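Local coordinates for uncharacterized ATP-binding protein MJECL15 (PDB 3H92), which is of unknown function but is probably an ATP-binding protein with a C-terminal domain of helix-turn-helix type, at residues 37-42 against 60-65. Numbering follows the deposited sequence.
Sequences LEALKL and IFLIKE
Leu-62 reaches across from helix 56-64 to Ala-39 and Leu-40 of helix 33-45, joining two helices at the centre of a small, mainly helical domain. Its family belongs to the helix-turn-helix clan, and its hairpin of strands 68-71 and 76-79, with strand 49-50 at the other edge of the antiparallel sheet, is consistent with a winged-helix arrangement. The contact is wholly apolar: no hydrogen bond or salt bridge spans it, and about 98 Å² is buried in total. Backbones stay well apart, with Leu-40 CA and Leu-62 CA 9.1 Å from each other, so the gap is bridged by side chains. In both leucines chi1 (-71° in Leu-40, -67° in Leu-62) sets CG beside the backbone N; in Leu-62 chi2 of 180° then extends CD1 away from its own CA, whereas Leu-40 offers its other branch, CD2. Leu-20 of helix 8-27 and Leu-68 of strand 68-71 also pack on Leu-62, while Leu-17, Ile-67 and Leu-92 border Leu-40; the pair thus belongs to a core shared by helices and sheet.

Within helix 33-45, Lys-41 NZ donates a hydrogen bond to Glu-38 OE2 (3.0 Å), on the syn lone pair, as part of a salt bridge. Separately, aliphatic Glu-65 CG packs 3.7 Å above one face of the Phe-61 ring, offset toward the rim. Between the helices, the two leucines approach at a slant, methyl to methyl: Leu-62 CD1 lies 4.4 Å from Ala-39 CB and 3.8 Å from Leu-40 CD2.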
ATOM      1  N   LEU A  37       3.741  -6.126   3.721  1.00 37.07           N
ATOM      2  CA  LEU A  37       3.771  -6.900   2.443  1.00 36.71           C
ATOM      3  C   LEU A  37       2.492  -7.632   2.258  1.00 36.11           C
ATOM      4  O   LEU A  37       1.937  -7.636   1.157  1.00 37.01           O
ATOM      5  CB  LEU A  37       4.873  -7.959   2.311  1.00 36.12           C
ATOM      6  CG  LEU A  37       6.304  -7.658   1.872  1.00 39.24           C
ATOM      7  CD1 LEU A  37       7.097  -9.001   1.687  1.00 36.83           C
ATOM      8  CD2 LEU A  37       6.398  -6.735   0.630  1.00 36.74           C
ATOM      9  N   GLU A  38       2.052  -8.314   3.311  1.00 35.67           N
ATOM     10  CA  GLU A  38       0.876  -9.175   3.189  1.00 35.76           C
ATOM     11  C   GLU A  38      -0.357  -8.328   2.894  1.00 34.61           C
ATOM     12  O   GLU A  38      -1.118  -8.659   1.980  1.00 35.44           O
ATOM     13  CB  GLU A  38       0.683 -10.111   4.385  1.00 36.78           C
ATOM     14  CG  GLU A  38       1.576 -11.393   4.320  1.00 41.23           C
ATOM     15  CD  GLU A  38       1.693 -12.015   2.871  1.00 46.78           C
ATOM     16  OE1 GLU A  38       0.638 -12.413   2.305  1.00 46.48           O
ATOM     17  OE2 GLU A  38       2.832 -12.063   2.288  1.00 51.29           O
ATOM     18  N   ALA A  39      -0.475  -7.186   3.570  1.00 33.38           N
ATOM     19  CA  ALA A  39      -1.495  -6.191   3.226  1.00 32.61           C
ATOM     20  C   ALA A  39      -1.478  -5.851   1.739  1.00 31.48           C
ATOM     21  O   ALA A  39      -2.446  -6.060   1.065  1.00 32.00           O
ATOM     22  CB  ALA A  39      -1.335  -4.949   4.055  1.00 31.91           C
ATOM     23  N   LEU A  40      -0.372  -5.339   1.231  1.00 30.36           N
ATOM     24  CA  LEU A  40      -0.338  -4.819  -0.132  1.00 28.93           C
ATOM     25  C   LEU A  40      -0.571  -5.894  -1.160  1.00 29.45           C
ATOM     26  O   LEU A  40      -1.113  -5.645  -2.246  1.00 29.03           O
ATOM     27  CB  LEU A  40       1.011  -4.118  -0.393  1.00 28.66           C
ATOM     28  CG  LEU A  40       1.151  -2.777   0.375  1.00 27.83           C
ATOM     29  CD1 LEU A  40       2.488  -2.129   0.169  1.00 30.63           C
ATOM     30  CD2 LEU A  40       0.095  -1.819  -0.063  1.00 22.39           C
ATOM     31  N   LYS A  41      -0.191  -7.100  -0.826  1.00 29.33           N
ATOM     32  CA  LYS A  41      -0.337  -8.191  -1.771  1.00 30.85           C
ATOM     33  C   LYS A  41      -1.787  -8.485  -2.061  1.00 30.22           C
ATOM     34  O   LYS A  41      -2.134  -8.996  -3.151  1.00 27.51           O
ATOM     35  CB  LYS A  41       0.315  -9.474  -1.238  1.00 31.58           C
ATOM     36  CG  LYS A  41       1.808  -9.484  -1.386  1.00 36.14           C
ATOM     37  CD  LYS A  41       2.419 -10.658  -0.647  1.00 42.05           C
ATOM     38  CE  LYS A  41       2.180 -11.975  -1.360  1.00 42.92           C
ATOM     39  NZ  LYS A  41       2.808 -13.082  -0.538  1.00 46.07           N
ATOM     40  N   LEU A  42      -2.633  -8.187  -1.082  1.00 29.53           N
ATOM     41  CA  LEU A  42      -4.079  -8.403  -1.285  1.00 30.11           C
ATOM     42  C   LEU A  42      -4.584  -7.702  -2.537  1.00 30.27           C
ATOM     43  O   LEU A  42      -5.599  -8.077  -3.125  1.00 29.65           O
ATOM     44  CB  LEU A  42      -4.878  -7.877  -0.100  1.00 29.22           C
ATOM     45  CG  LEU A  42      -4.712  -8.641   1.194  1.00 30.80           C
ATOM     46  CD1 LEU A  42      -5.666  -8.042   2.251  1.00 29.69           C
ATOM     47  CD2 LEU A  42      -4.937 -10.185   0.988  1.00 26.79           C
ATOM     48  N   ILE A  60      -3.980   2.745   8.321  1.00 30.00           N
ATOM     49  CA  ILE A  60      -3.758   4.103   8.662  1.00 29.45           C
ATOM     50  C   ILE A  60      -2.432   4.592   8.089  1.00 29.96           C
ATOM     51  O   ILE A  60      -2.339   5.660   7.495  1.00 29.31           O
ATOM     52  CB  ILE A  60      -3.755   4.234  10.174  1.00 29.97           C
ATOM     53  CG1 ILE A  60      -5.175   4.238  10.698  1.00 29.80           C
ATOM     54  CG2 ILE A  60      -3.116   5.523  10.602  1.00 30.67           C
ATOM     55  CD1 ILE A  60      -5.237   4.453  12.206  1.00 34.27           C
ATOM     56  N   PHE A  61      -1.409   3.766   8.227  1.00 30.30           N
ATOM     57  CA  PHE A  61      -0.079   4.084   7.745  1.00 29.94           C
ATOM     58  C   PHE A  61       0.007   4.219   6.233  1.00 29.85           C
ATOM     59  O   PHE A  61       0.555   5.159   5.675  1.00 28.53           O
ATOM     60  CB  PHE A  61       0.871   2.988   8.243  1.00 30.46           C
ATOM     61  CG  PHE A  61       2.257   3.122   7.728  1.00 32.47           C
ATOM     62  CD1 PHE A  61       3.114   4.056   8.276  1.00 34.24           C
ATOM     63  CD2 PHE A  61       2.691   2.354   6.640  1.00 34.19           C
ATOM     64  CE1 PHE A  61       4.413   4.220   7.782  1.00 33.48           C
ATOM     65  CE2 PHE A  61       3.955   2.523   6.125  1.00 30.77           C
ATOM     66  CZ  PHE A  61       4.820   3.455   6.693  1.00 33.81           C
ATOM     67  N   LEU A  62      -0.546   3.242   5.550  1.00 30.59           N
ATOM     68  CA  LEU A  62      -0.545   3.229   4.094  1.00 30.22           C
ATOM     69  C   LEU A  62      -1.366   4.312   3.469  1.00 30.25           C
ATOM     70  O   LEU A  62      -1.115   4.713   2.359  1.00 31.47           O
ATOM     71  CB  LEU A  62      -1.056   1.871   3.630  1.00 30.19           C
ATOM     72  CG  LEU A  62      -0.122   0.712   3.977  1.00 29.29           C
ATOM     73  CD1 LEU A  62      -0.748  -0.588   3.461  1.00 31.89           C
ATOM     74  CD2 LEU A  62       1.268   0.948   3.358  1.00 31.22           C
ATOM     75  N   ILE A  63      -2.380   4.762   4.183  1.00 30.99           N
ATOM     76  CA  ILE A  63      -3.173   5.902   3.755  1.00 31.46           C
ATOM     77  C   ILE A  63      -2.332   7.158   3.943  1.00 32.50           C
ATOM     78  O   ILE A  63      -2.208   7.980   3.022  1.00 32.39           O
ATOM     79  CB  ILE A  63      -4.496   6.011   4.615  1.00 31.77           C
ATOM     80  CG1 ILE A  63      -5.546   4.999   4.158  1.00 31.32           C
ATOM     81  CG2 ILE A  63      -5.112   7.452   4.605  1.00 31.03           C
ATOM     82  CD1 ILE A  63      -6.670   4.819   5.104  1.00 26.98           C
ATOM     83  N   LYS A  64      -1.801   7.333   5.162  1.00 33.46           N
ATOM     84  CA  LYS A  64      -0.926   8.456   5.488  1.00 34.83           C
ATOM     85  C   LYS A  64       0.214   8.582   4.461  1.00 34.63           C
ATOM     86  O   LYS A  64       0.586   9.666   4.069  1.00 35.51           O
ATOM     87  CB  LYS A  64      -0.397   8.313   6.928  1.00 35.61           C
ATOM     88  CG  LYS A  64       0.939   9.036   7.276  1.00 40.04           C
ATOM     89  CD  LYS A  64       1.638   8.546   8.666  1.00 45.51           C
ATOM     90  CE  LYS A  64       3.160   8.059   8.541  1.00 46.29           C
ATOM     91  NZ  LYS A  64       4.015   7.994   9.803  1.00 49.37           N
ATOM     92  N   GLU A  65       0.724   7.468   3.999  1.00 34.03           N
ATOM     93  CA  GLU A  65       1.856   7.452   3.111  1.00 34.18           C
ATOM     94  C   GLU A  65       1.473   7.420   1.653  1.00 33.55           C
ATOM     95  O   GLU A  65       2.280   7.136   0.790  1.00 33.32           O
ATOM     96  CB  GLU A  65       2.685   6.237   3.464  1.00 34.35           C
ATOM     97  CG  GLU A  65       3.185   6.316   4.876  1.00 36.67           C
ATOM     98  CD  GLU A  65       4.289   7.369   5.051  1.00 42.35           C
ATOM     99  OE1 GLU A  65       4.806   7.956   4.041  1.00 45.58           O
ATOM    100  OE2 GLU A  65       4.643   7.620   6.232  1.00 46.35           O
TER